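Local structure of Tv2483 (6DET) at residues A[175-183]-A[196-207]. The protein binds L-arginine with high selectivity and probably delivers it, as a treponemal solute-binding lipoprotein, to an ABC transporter for uptake. Sequence-based numbering, arbitrary orientation.
Sequences IDQLYEALD and YSLDTLDKNPQY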
loop_
_atom_site.group_PDB
_atom_site.type_symbol
_atom_site.label_atom_id
_atom_site.label_comp_id
_atom_site.label_asym_id
_atom_site.label_seq_id
_atom_site.Cartn_x
_atom_site.Cartn_y
_atom_site.Cartn_z
ATOM N N ILE A 175 7.720 -8.606 1.815
ATOM C CA ILE A 175 6.661 -9.232 2.598
ATOM C C ILE A 175 6.973 -10.707 2.809
ATOM O O ILE A 175 6.714 -11.267 3.885
ATOM C CB ILE A 175 5.303 -9.025 1.903
ATOM C CG1 ILE A 175 4.941 -7.528 1.856
ATOM C CG2 ILE A 175 4.210 -9.833 2.605
ATOM C CD1 ILE A 175 3.800 -7.217 0.881
ATOM N N ASP A 176 7.547 -11.365 1.795
ATOM C CA ASP A 176 7.885 -12.780 1.958
ATOM C C ASP A 176 8.874 -12.986 3.098
ATOM O O ASP A 176 8.808 -14.003 3.800
ATOM C CB ASP A 176 8.452 -13.347 0.656
ATOM C CG ASP A 176 7.369 -13.825 -0.306
ATOM O OD1 ASP A 176 6.193 -13.932 0.104
ATOM O OD2 ASP A 176 7.706 -14.120 -1.473
ATOM N N GLN A 177 9.784 -12.029 3.310
ATOM C CA GLN A 177 10.759 -12.161 4.391
ATOM C C GLN A 177 10.084 -12.160 5.755
ATOM O O GLN A 177 10.542 -12.854 6.676
ATOM C CB GLN A 177 11.793 -11.040 4.301
ATOM C CG GLN A 177 12.884 -11.366 3.278
ATOM C CD GLN A 177 13.761 -10.190 2.954
ATOM O OE1 GLN A 177 13.725 -9.168 3.633
ATOM N NE2 GLN A 177 14.573 -10.333 1.909
ATOM N N LEU A 178 9.017 -11.370 5.916
ATOM C CA LEU A 178 8.272 -11.406 7.172
ATOM C C LEU A 178 7.804 -12.821 7.481
ATOM O O LEU A 178 7.981 -13.324 8.598
ATOM C CB LEU A 178 7.067 -10.458 7.110
ATOM C CG LEU A 178 7.332 -9.022 6.653
ATOM C CD1 LEU A 178 6.012 -8.284 6.588
ATOM C CD2 LEU A 178 8.308 -8.306 7.584
ATOM N N TYR A 179 7.162 -13.477 6.514
ATOM C CA TYR A 179 6.627 -14.809 6.793
ATOM C C TYR A 179 7.739 -15.818 6.995
ATOM O O TYR A 179 7.579 -16.770 7.775
ATOM C CB TYR A 179 5.688 -15.244 5.663
ATOM C CG TYR A 179 4.349 -14.555 5.740
ATOM C CD1 TYR A 179 3.361 -15.039 6.583
ATOM C CD2 TYR A 179 4.073 -13.423 4.969
ATOM C CE1 TYR A 179 2.152 -14.429 6.678
ATOM C CE2 TYR A 179 2.833 -12.781 5.063
ATOM C CZ TYR A 179 1.882 -13.304 5.928
ATOM O OH TYR A 179 0.648 -12.722 6.069
ATOM N N GLU A 180 8.872 -15.621 6.322
ATOM C CA GLU A 180 10.014 -16.512 6.522
ATOM C C GLU A 180 10.546 -16.402 7.942
ATOM O O GLU A 180 10.901 -17.415 8.558
ATOM C CB GLU A 180 11.127 -16.184 5.532
ATOM C CG GLU A 180 10.823 -16.554 4.102
ATOM C CD GLU A 180 11.786 -15.909 3.123
ATOM O OE1 GLU A 180 12.829 -15.377 3.566
ATOM O OE2 GLU A 180 11.494 -15.932 1.910
ATOM N N ALA A 181 10.640 -15.181 8.469
ATOM C CA ALA A 181 11.091 -15.010 9.845
ATOM C C ALA A 181 10.071 -15.588 10.815
ATOM O O ALA A 181 10.440 -16.171 11.842
ATOM C CB ALA A 181 11.340 -13.530 10.133
ATOM N N LEU A 182 8.781 -15.461 10.485
ATOM C CA LEU A 182 7.737 -16.031 11.327
ATOM C C LEU A 182 7.810 -17.552 11.327
ATOM O O LEU A 182 7.669 -18.187 12.381
ATOM C CB LEU A 182 6.354 -15.552 10.860
ATOM C CG LEU A 182 5.198 -15.817 11.824
ATOM C CD1 LEU A 182 5.437 -15.131 13.159
ATOM C CD2 LEU A 182 3.872 -15.385 11.236
ATOM N N ASP A 183 8.029 -18.154 10.156
ATOM C CA ASP A 183 8.277 -19.593 10.101
ATOM C C ASP A 183 9.591 -19.951 10.784
ATOM O O ASP A 183 9.709 -21.023 11.392
ATOM C CB ASP A 183 8.288 -20.065 8.639
ATOM C CG ASP A 183 6.995 -19.735 7.894
ATOM O OD1 ASP A 183 5.959 -19.459 8.542
ATOM O OD2 ASP A 183 7.013 -19.750 6.645
ATOM N N TYR A 196 -3.636 -6.398 1.476
ATOM C CA TYR A 196 -2.888 -7.325 0.628
ATOM C C TYR A 196 -2.844 -8.720 1.213
ATOM O O TYR A 196 -2.350 -9.633 0.539
ATOM C CB TYR A 196 -1.456 -6.800 0.309
ATOM C CG TYR A 196 -0.451 -6.690 1.451
ATOM C CD1 TYR A 196 0.082 -5.452 1.826
ATOM C CD2 TYR A 196 0.030 -7.835 2.090
ATOM C CE1 TYR A 196 1.014 -5.356 2.835
ATOM C CE2 TYR A 196 0.951 -7.754 3.108
ATOM C CZ TYR A 196 1.456 -6.534 3.478
ATOM O OH TYR A 196 2.395 -6.468 4.483
ATOM N N SER A 197 -3.419 -8.908 2.406
ATOM C CA SER A 197 -3.464 -10.189 3.120
ATOM C C SER A 197 -4.790 -10.935 2.959
ATOM O O SER A 197 -4.918 -12.066 3.450
ATOM C CB SER A 197 -3.220 -9.934 4.600
ATOM O OG SER A 197 -1.948 -9.383 4.780
ATOM N N LEU A 198 -5.770 -10.358 2.258
ATOM C CA LEU A 198 -7.105 -10.957 2.256
ATOM C C LEU A 198 -7.097 -12.380 1.701
ATOM O O LEU A 198 -7.780 -13.259 2.238
ATOM C CB LEU A 198 -8.073 -10.073 1.477
ATOM C CG LEU A 198 -8.357 -8.767 2.216
ATOM C CD1 LEU A 198 -9.109 -7.813 1.319
ATOM C CD2 LEU A 198 -9.120 -9.016 3.513
ATOM N N ASP A 199 -6.338 -12.640 0.633
ATOM C CA ASP A 199 -6.215 -14.020 0.163
ATOM C C ASP A 199 -5.263 -14.831 1.035
ATOM O O ASP A 199 -5.553 -15.987 1.360
ATOM C CB ASP A 199 -5.730 -14.065 -1.287
ATOM C CG ASP A 199 -6.678 -13.371 -2.253
ATOM O OD1 ASP A 199 -7.890 -13.297 -1.949
ATOM O OD2 ASP A 199 -6.202 -12.920 -3.324
ATOM N N THR A 200 -4.106 -14.260 1.390
ATOM C CA THR A 200 -3.070 -15.023 2.090
ATOM C C THR A 200 -3.620 -15.684 3.349
ATOM O O THR A 200 -3.428 -16.882 3.578
ATOM C CB THR A 200 -1.895 -14.097 2.449
ATOM O OG1 THR A 200 -1.316 -13.554 1.252
ATOM C CG2 THR A 200 -0.817 -14.840 3.246
ATOM N N LEU A 201 -4.291 -14.913 4.188
ATOM C CA LEU A 201 -4.735 -15.391 5.482
ATOM C C LEU A 201 -6.127 -16.005 5.430
ATOM O O LEU A 201 -6.561 -16.616 6.413
ATOM C CB LEU A 201 -4.667 -14.234 6.481
ATOM C CG LEU A 201 -3.256 -13.604 6.587
ATOM C CD1 LEU A 201 -3.289 -12.324 7.398
ATOM C CD2 LEU A 201 -2.219 -14.588 7.190
ATOM N N ASP A 202 -6.828 -15.863 4.305
ATOM C CA ASP A 202 -7.988 -16.703 4.042
ATOM C C ASP A 202 -7.577 -18.156 3.823
ATOM O O ASP A 202 -8.345 -19.073 4.133
ATOM C CB ASP A 202 -8.740 -16.171 2.820
ATOM C CG ASP A 202 -10.122 -16.765 2.675
ATOM O OD1 ASP A 202 -11.083 -16.164 3.197
ATOM O OD2 ASP A 202 -10.251 -17.826 2.029
ATOM N N LYS A 203 -6.356 -18.382 3.327
ATOM C CA LYS A 203 -5.944 -19.677 2.808
ATOM C C LYS A 203 -4.786 -20.332 3.558
ATOM O O LYS A 203 -4.553 -21.526 3.353
ATOM C CB LYS A 203 -5.551 -19.543 1.324
ATOM C CG LYS A 203 -6.717 -19.206 0.378
ATOM C CD LYS A 203 -6.254 -19.013 -1.072
ATOM C CE LYS A 203 -7.420 -18.679 -2.004
ATOM N NZ LYS A 203 -7.012 -18.544 -3.436
ATOM N N ASN A 204 -4.061 -19.604 4.418
ATOM C CA ASN A 204 -2.865 -20.135 5.074
ATOM C C ASN A 204 -3.057 -20.268 6.583
ATOM O O ASN A 204 -2.203 -19.815 7.353
ATOM C CB ASN A 204 -1.659 -19.228 4.797
ATOM C CG ASN A 204 -0.790 -19.729 3.666
ATOM O OD1 ASN A 204 0.000 -20.654 3.840
ATOM N ND2 ASN A 204 -0.908 -19.096 2.506
ATOM N N PRO A 205 -4.123 -20.922 7.056
ATOM C CA PRO A 205 -4.472 -20.821 8.481
ATOM C C PRO A 205 -3.480 -21.449 9.447
ATOM O O PRO A 205 -3.828 -21.696 10.606
ATOM C CB PRO A 205 -5.798 -21.571 8.548
ATOM C CG PRO A 205 -5.562 -22.654 7.634
ATOM C CD PRO A 205 -4.932 -21.971 6.419
ATOM N N GLN A 206 -2.267 -21.750 8.988
ATOM C CA GLN A 206 -1.155 -21.998 9.896
ATOM C C GLN A 206 -0.822 -20.717 10.651
ATOM O O GLN A 206 0.065 -20.700 11.509
ATOM C CB GLN A 206 0.071 -22.492 9.119
ATOM C CG GLN A 206 0.536 -21.558 8.014
ATOM C CD GLN A 206 1.813 -22.022 7.350
ATOM O OE1 GLN A 206 2.793 -22.352 8.018
ATOM N NE2 GLN A 206 1.808 -22.057 6.024
ATOM N N TYR A 207 -1.515 -19.631 10.325
ATOM C CA TYR A 207 -1.240 -18.322 10.884
ATOM C C TYR A 207 -2.455 -17.830 11.654
ATOM O O TYR A 207 -3.598 -18.148 11.315
ATOM C CB TYR A 207 -0.871 -17.319 9.778
ATOM C CG TYR A 207 0.401 -17.680 9.041
ATOM C CD1 TYR A 207 1.583 -17.900 9.728
ATOM C CD2 TYR A 207 0.417 -17.821 7.662
ATOM C CE1 TYR A 207 2.757 -18.235 9.061
ATOM C CE2 TYR A 207 1.593 -18.152 6.980
ATOM C CZ TYR A 207 2.752 -18.366 7.695
ATOM O OH TYR A 207 3.918 -18.701 7.048
HETATM O O HOH W 1 0.357 -10.807 4.291
#
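Y207 OH donates a hydrogen bond to D183 OD1 at 2.6 Å, received on the syn lone pair of a carboxylate that lies nearly coplanar with the phenol (planes 5° apart), so the acid meets the ring at its edge. Y179 CD1 lies over one face of this ring, 3.6 Å from Y207 CZ; with the planes at 55° the aromatic pair is oblique. Q206 CG covers the opposite face, and L182 CD2 approaches Y207 CD1 at 3.7 Å, its branch carried there by a CG anti to the backbone N (chi1 -167°). Beyond its ring, Y179 OH lies 3.6 Å from L201 CD2, beside T200 CG2, and a water 2.6 Å from this hydroxyl donates to S197 OG, itself bonded to D193 O. The segments belong to the family 3 solute-binding fold: helix 175-184 and the chain following strand 189-193 meet along one lobe, where Y179 also touches I190 and V192 of that strand. At the end nearer the ligand, I175 CD1 makes a CH-pi contact over a face of Y196, 3.7 Å from the ring centroid. Y196 belongs to the arginine pocket and touches the bound ligand, so I175 packs against a residue of the pocket wall. Farther out, the type I turn from N204 to Y207 ends in a tyrosine whose side chain also touches V127 and L129 of strand 120-129.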